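Local coordinates for protein serine-tRNA ligase (Naegleria fowleri, PDB 6BLJ) that probably attaches serine to its cognate tRNA in the cytoplasm, activating the amino acid with ATP, and holds AMP in its active site, at residues M224-Q229 / T446-L452; A232-L236 / K335-F339. All coordinates share one frame; numbering follows the deposited sequence.

Contact 1 of 2, residues M224-Q229 / T446-L452; sequences MNLALQ and TATSRTL. With AMP (adenosine monophosphate), chain D.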
loop_
_atom_site.group_PDB
_atom_site.type_symbol
_atom_site.label_atom_id
_atom_site.label_comp_id
_atom_site.label_asym_id
_atom_site.label_seq_id
_atom_site.Cartn_x
_atom_site.Cartn_y
_atom_site.Cartn_z
ATOM N N MET A 224 -0.392 -12.004 33.543
ATOM C CA MET A 224 -1.362 -12.955 33.000
ATOM C C MET A 224 -1.135 -13.206 31.509
ATOM O O MET A 224 -1.417 -14.302 31.010
ATOM C CB MET A 224 -2.789 -12.465 33.241
ATOM C CG MET A 224 -3.827 -13.535 32.940
ATOM S SD MET A 224 -5.528 -13.082 33.337
ATOM C CE MET A 224 -5.511 -13.198 35.110
ATOM N N ASN A 225 -0.681 -12.192 30.780
ATOM C CA ASN A 225 -0.353 -12.371 29.368
ATOM C C ASN A 225 0.706 -13.444 29.211
ATOM O O ASN A 225 0.566 -14.368 28.395
ATOM C CB ASN A 225 0.138 -11.042 28.773
ATOM C CG ASN A 225 -0.095 -10.933 27.261
ATOM O OD1 ASN A 225 -1.013 -11.537 26.718
ATOM N ND2 ASN A 225 0.751 -10.167 26.582
ATOM N N LEU A 226 1.773 -13.344 30.011
ATOM C CA LEU A 226 2.814 -14.362 30.003
ATOM C C LEU A 226 2.290 -15.707 30.471
ATOM O O LEU A 226 2.678 -16.744 29.926
ATOM C CB LEU A 226 3.988 -13.950 30.887
ATOM C CG LEU A 226 5.158 -13.230 30.245
ATOM C CD1 LEU A 226 6.251 -13.139 31.273
ATOM C CD2 LEU A 226 5.631 -14.054 29.059
ATOM N N ALA A 227 1.463 -15.717 31.524
ATOM C CA ALA A 227 0.949 -16.985 32.031
ATOM C C ALA A 227 0.200 -17.744 30.935
ATOM O O ALA A 227 0.362 -18.962 30.795
ATOM C CB ALA A 227 0.054 -16.737 33.252
ATOM N N LEU A 228 -0.604 -17.031 30.132
ATOM C CA LEU A 228 -1.338 -17.672 29.044
ATOM C C LEU A 228 -0.393 -18.290 28.027
ATOM O O LEU A 228 -0.636 -19.399 27.536
ATOM C CB LEU A 228 -2.254 -16.660 28.354
ATOM C CG LEU A 228 -3.701 -16.467 28.801
ATOM C CD1 LEU A 228 -4.310 -15.293 28.026
ATOM C CD2 LEU A 228 -4.523 -17.739 28.577
ATOM N N GLN A 229 0.669 -17.562 27.665
ATOM C CA GLN A 229 1.645 -18.082 26.719
ATOM C C GLN A 229 2.349 -19.305 27.288
ATOM O O GLN A 229 2.521 -20.314 26.600
ATOM C CB GLN A 229 2.669 -17.001 26.372
ATOM C CG GLN A 229 2.129 -15.861 25.541
ATOM C CD GLN A 229 3.078 -14.692 25.546
ATOM O OE1 GLN A 229 2.700 -13.565 25.868
ATOM N NE2 GLN A 229 4.339 -14.965 25.245
ATOM N N THR A 446 -4.275 -19.835 21.305
ATOM C CA THR A 446 -4.721 -18.615 21.964
ATOM C C THR A 446 -3.969 -17.404 21.424
ATOM O O THR A 446 -2.734 -17.390 21.366
ATOM C CB THR A 446 -4.571 -18.728 23.499
ATOM O OG1 THR A 446 -4.982 -17.508 24.123
ATOM C CG2 THR A 446 -3.128 -19.031 23.928
ATOM N N ALA A 447 -4.735 -16.392 21.024
ATOM C CA ALA A 447 -4.228 -15.049 20.799
ATOM C C ALA A 447 -4.485 -14.261 22.082
ATOM O O ALA A 447 -5.641 -14.099 22.488
ATOM C CB ALA A 447 -4.925 -14.414 19.593
ATOM N N THR A 448 -3.415 -13.814 22.748
ATOM C CA THR A 448 -3.574 -13.567 24.178
ATOM C C THR A 448 -4.295 -12.257 24.495
ATOM O O THR A 448 -5.033 -12.215 25.481
ATOM C CB THR A 448 -2.216 -13.644 24.898
ATOM O OG1 THR A 448 -1.314 -12.664 24.359
ATOM C CG2 THR A 448 -1.609 -15.055 24.744
ATOM N N SER A 449 -4.141 -11.191 23.693
ATOM C CA SER A 449 -4.829 -9.943 24.050
ATOM C C SER A 449 -6.350 -10.106 23.991
ATOM O O SER A 449 -7.064 -9.653 24.897
ATOM C CB SER A 449 -4.342 -8.778 23.172
ATOM O OG SER A 449 -4.936 -8.735 21.875
ATOM N N ARG A 450 -6.865 -10.795 22.965
ATOM C CA ARG A 450 -8.307 -11.036 22.897
ATOM C C ARG A 450 -8.762 -12.076 23.930
ATOM O O ARG A 450 -9.885 -11.989 24.445
ATOM C CB ARG A 450 -8.713 -11.465 21.482
ATOM C CG ARG A 450 -10.237 -11.552 21.243
ATOM C CD ARG A 450 -10.576 -11.861 19.788
ATOM N NE ARG A 450 -10.165 -10.773 18.894
ATOM C CZ ARG A 450 -10.482 -10.713 17.605
ATOM N NH1 ARG A 450 -11.237 -11.676 17.061
ATOM N NH2 ARG A 450 -10.084 -9.674 16.873
ATOM N N THR A 451 -7.941 -13.100 24.207
ATOM C CA THR A 451 -8.288 -14.041 25.273
ATOM C C THR A 451 -8.301 -13.346 26.636
ATOM O O THR A 451 -9.169 -13.630 27.470
ATOM C CB THR A 451 -7.334 -15.251 25.258
ATOM O OG1 THR A 451 -7.486 -15.971 24.026
ATOM C CG2 THR A 451 -7.600 -16.222 26.416
ATOM N N LEU A 452 -7.378 -12.393 26.865
ATOM C CA LEU A 452 -7.409 -11.599 28.101
ATOM C C LEU A 452 -8.691 -10.778 28.215
ATOM O O LEU A 452 -9.263 -10.667 29.304
ATOM C CB LEU A 452 -6.205 -10.648 28.195
ATOM C CG LEU A 452 -4.784 -11.144 28.505
ATOM C CD1 LEU A 452 -3.819 -9.951 28.489
ATOM C CD2 LEU A 452 -4.711 -11.895 29.858
HETATM P P AMP D . -7.090 -15.335 11.910
HETATM O O1P AMP D . -7.653 -14.099 11.207
HETATM O O2P AMP D . -5.702 -15.752 11.625
HETATM O O3P AMP D . -8.087 -16.473 11.742
HETATM O "O5'" AMP D . -7.124 -14.978 13.462
HETATM C "C5'" AMP D . -6.812 -15.949 14.452
HETATM C "C4'" AMP D . -7.138 -15.424 15.835
HETATM O "O4'" AMP D . -6.210 -14.367 16.191
HETATM C "C3'" AMP D . -8.503 -14.787 15.980
HETATM O "O3'" AMP D . -9.527 -15.739 16.196
HETATM C "C2'" AMP D . -8.312 -13.831 17.144
HETATM O "O2'" AMP D . -8.368 -14.539 18.370
HETATM C "C1'" AMP D . -6.876 -13.362 16.921
HETATM N N9 AMP D . -6.790 -12.087 16.166
HETATM C C8 AMP D . -6.929 -11.933 14.811
HETATM N N7 AMP D . -6.800 -10.692 14.398
HETATM C C5 AMP D . -6.555 -9.980 15.562
HETATM C C6 AMP D . -6.328 -8.612 15.809
HETATM N N6 AMP D . -6.256 -7.676 14.847
HETATM N N1 AMP D . -6.153 -8.226 17.090
HETATM C C2 AMP D . -6.174 -9.156 18.053
HETATM N N3 AMP D . -6.352 -10.476 17.941
HETATM C C4 AMP D . -6.549 -10.829 16.664
#
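The helices of class II synthetase motifs 1 and 3 meet where Asn225 and Leu228 of helix 220-238 face Thr448, Thr451 and Leu452 of helix 448-458. One polar bond joins them. Thr448 OG1 donates to Asn225 OD1 at 2.6 Å, arriving bent from the C=O axis (134° at the oxygen) and tilted 24° from the carbonyl plane. A first torsion of 60° in Thr448 wedges OG1 between its own backbone N and carbonyl carbon, while CG2 lies anti to the carbonyl carbon and touches Leu228 CB at 4.0 Å and the CG of Gln229. Asn225 ND2 makes a weak hydrogen bond to Glu334 OE1.

Around this bond the packing is mostly of methyl and methylene groups. Leu452 divides its two methyls between Asn225 and Met224: CD1 lies against the amide oxygen, 3.7 Å from Asn225 OD1, and CD2 meets Met224 CG at 3.6 Å, the side chains of Leu452 and Met224 running past each other in opposite directions. The CB of Leu228 is directed toward 446-452, and its CD1 is 3.8 Å from Thr451 CG2 and also touches Leu452 CD2. In motif 3 a strand runs directly into a helix, and here Ala447 is the N-cap of that helix. The hydroxyls of Thr446 and Thr451 bond across this junction, OG1 to OG1 at 2.9 Å.

The opposite flank of the same helix turn faces the nucleotide. Ala447 CB rests 3.5 Å from AMP C1', and the guanidinium of Arg450, the motif 3 arginine, turns one face to AMP C2', which lies toward the rim of the group, 3.6 Å from NH1. Glu406 pairs with its NH1 and the carbonyl of Phe328 takes its NE, fixing the group's rotation; Phe328 also makes a cation-pi contact with it.

Contact 2 of 2, residues A232-L236 / K335-F339; sequences AIDFL and KIEQF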
loop_
_atom_site.group_PDB
_atom_site.type_symbol
_atom_site.label_atom_id
_atom_site.label_comp_id
_atom_site.label_asym_id
_atom_site.label_seq_id
_atom_site.Cartn_x
_atom_site.Cartn_y
_atom_site.Cartn_z
ATOM N N ALA A 232 -0.103 -22.244 27.507
ATOM C CA ALA A 232 -0.437 -22.738 26.173
ATOM C C ALA A 232 0.673 -23.612 25.612
ATOM O O ALA A 232 0.415 -24.688 25.057
ATOM C CB ALA A 232 -0.708 -21.563 25.233
ATOM N N ILE A 233 1.920 -23.167 25.752
ATOM C CA ILE A 233 3.043 -23.946 25.233
ATOM C C ILE A 233 3.190 -25.261 25.997
ATOM O O ILE A 233 3.417 -26.320 25.396
ATOM C CB ILE A 233 4.321 -23.084 25.267
ATOM C CG1 ILE A 233 4.225 -22.022 24.161
ATOM C CG2 ILE A 233 5.570 -23.923 25.092
ATOM C CD1 ILE A 233 5.048 -20.820 24.406
ATOM N N ASP A 234 3.058 -25.225 27.326
ATOM C CA ASP A 234 3.086 -26.472 28.097
ATOM C C ASP A 234 1.956 -27.399 27.667
ATOM O O ASP A 234 2.161 -28.599 27.457
ATOM C CB ASP A 234 2.982 -26.179 29.590
ATOM C CG ASP A 234 4.263 -25.658 30.165
ATOM O OD1 ASP A 234 5.281 -25.691 29.436
ATOM O OD2 ASP A 234 4.256 -25.249 31.347
ATOM N N PHE A 235 0.752 -26.837 27.527
ATOM C CA PHE A 235 -0.430 -27.590 27.116
ATOM C C PHE A 235 -0.185 -28.335 25.803
ATOM O O PHE A 235 -0.417 -29.545 25.706
ATOM C CB PHE A 235 -1.585 -26.591 26.997
ATOM C CG PHE A 235 -2.922 -27.187 26.638
ATOM C CD1 PHE A 235 -3.762 -27.685 27.617
ATOM C CD2 PHE A 235 -3.369 -27.169 25.328
ATOM C CE1 PHE A 235 -5.009 -28.186 27.291
ATOM C CE2 PHE A 235 -4.612 -27.679 24.998
ATOM C CZ PHE A 235 -5.432 -28.178 25.987
ATOM N N LEU A 236 0.317 -27.633 24.785
ATOM C CA LEU A 236 0.533 -28.294 23.503
ATOM C C LEU A 236 1.770 -29.190 23.500
ATOM O O LEU A 236 1.766 -30.232 22.830
ATOM C CB LEU A 236 0.635 -27.254 22.382
ATOM C CG LEU A 236 -0.700 -26.649 21.935
ATOM C CD1 LEU A 236 -0.488 -25.605 20.827
ATOM C CD2 LEU A 236 -1.667 -27.751 21.474
ATOM N N LYS A 335 0.451 -14.794 19.862
ATOM C CA LYS A 335 -0.456 -15.886 19.543
ATOM C C LYS A 335 0.291 -17.217 19.580
ATOM O O LYS A 335 1.389 -17.347 19.022
ATOM C CB LYS A 335 -1.133 -15.675 18.172
ATOM C CG LYS A 335 -2.114 -16.816 17.805
ATOM C CD LYS A 335 -3.023 -16.476 16.611
ATOM C CE LYS A 335 -2.269 -16.195 15.304
ATOM N NZ LYS A 335 -1.299 -17.269 14.936
ATOM N N ILE A 336 -0.307 -18.194 20.251
ATOM C CA ILE A 336 0.174 -19.573 20.239
ATOM C C ILE A 336 -0.668 -20.335 19.230
ATOM O O ILE A 336 -1.907 -20.330 19.315
ATOM C CB ILE A 336 0.075 -20.220 21.629
ATOM C CG1 ILE A 336 0.740 -19.331 22.695
ATOM C CG2 ILE A 336 0.640 -21.651 21.591
ATOM C CD1 ILE A 336 2.186 -19.013 22.453
ATOM N N GLU A 337 0.000 -20.982 18.281
ATOM C CA GLU A 337 -0.613 -21.540 17.084
ATOM C C GLU A 337 -0.330 -23.038 16.993
ATOM O O GLU A 337 0.791 -23.487 17.276
ATOM C CB GLU A 337 -0.067 -20.804 15.832
ATOM C CG GLU A 337 -0.646 -21.262 14.496
ATOM C CD GLU A 337 -2.017 -20.656 14.214
ATOM O OE1 GLU A 337 -2.525 -19.874 15.053
ATOM O OE2 GLU A 337 -2.580 -20.949 13.138
ATOM N N GLN A 338 -1.359 -23.818 16.647
ATOM C CA GLN A 338 -1.181 -25.211 16.244
ATOM C C GLN A 338 -0.926 -25.268 14.744
ATOM O O GLN A 338 -1.666 -24.656 13.968
ATOM C CB GLN A 338 -2.406 -26.067 16.557
ATOM C CG GLN A 338 -2.862 -26.123 18.005
ATOM C CD GLN A 338 -4.145 -26.949 18.137
ATOM O OE1 GLN A 338 -4.106 -28.164 18.075
ATOM N NE2 GLN A 338 -5.280 -26.279 18.304
ATOM N N PHE A 339 0.107 -26.005 14.340
ATOM C CA PHE A 339 0.454 -26.176 12.930
ATOM C C PHE A 339 0.847 -27.632 12.707
ATOM O O PHE A 339 1.709 -28.152 13.424
ATOM C CB PHE A 339 1.602 -25.234 12.520
ATOM C CG PHE A 339 1.891 -25.237 11.031
ATOM C CD1 PHE A 339 2.664 -26.244 10.453
ATOM C CD2 PHE A 339 1.380 -24.242 10.217
ATOM C CE1 PHE A 339 2.918 -26.253 9.090
ATOM C CE2 PHE A 339 1.628 -24.238 8.848
ATOM C CZ PHE A 339 2.394 -25.247 8.281
#
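Ile336 is the apolar centre of this helix-on-sheet contact, in which helix 220-238 of motif 1 lies on strand 332-342, the second strand of the antiparallel motif 2 pair. The two segments run nearly parallel, 18° apart, with axes 9.4 Å from each other. Ala232 CB sits against Ile336 CG1 at 3.7 Å and is almost as near to CG2, and the small methyl lets the helix come close at this point. A second torsion of -58° turns the Ile336 CD1 methyl aside to meet Ile233 CD1 at 3.9 Å, the two side chains crossing at about a right angle. One turn on, Leu236 CD1 approaches Ile336 CG2 at 4.2 Å. The same CD1 lies closer, 3.7 Å, to the CG of Gln338, so the aliphatic part of that glutamine extends the greasy surface. Cys307 of the neighbouring strand 304-313 and Leu445 of strand 436-447 continue it.

Polar groups turn elsewhere. Gln338 OE1 is bonded to Asn359 ND2 and its NE2 to the carbonyl of Met356, both on helix 348-366. Glu337 points away from helix 220-238, and its OE1 forms a salt bridge with Lys335 NZ at 2.9 Å, met from well above the carboxylate plane (65°). Thr283 also bonds to that ammonium, Asn442 ND2 donates to the other carboxylate oxygen, OE2, and Lys335 touches AMP.

Alternate residues thus give the strand two characters: hydrocarbon packing on the helix side, and a buried ion pair on the side of the nucleotide, so that the strand separates the hydrocarbon packing from the polar pocket.

How the contacts relate
Both contacts are buried and share helix 220-238, whose successive turns meet chiefly motif 3 in contact 1 and chiefly motif 2 in contact 2. Their partners are neighbours in one sheet: Thr446 O lies 2.8 Å from Ile336 N, a probable backbone hydrogen bond, and Thr446 CG2 packs on Ala232 CB at 3.7 Å. The centres are about 11 Å apart, and contact 2 is nested within the loop that contact 1 closes. Contact 1, helix against strand-helix junction, combines a hydroxyl-amide bond with leucine, methionine and threonine packing; contact 2, helix against strand, joins its segments through hydrocarbon alone. Both second segments contribute to the AMP pocket, 446-452 with Ala447 and Arg450, 335-339 with Lys335.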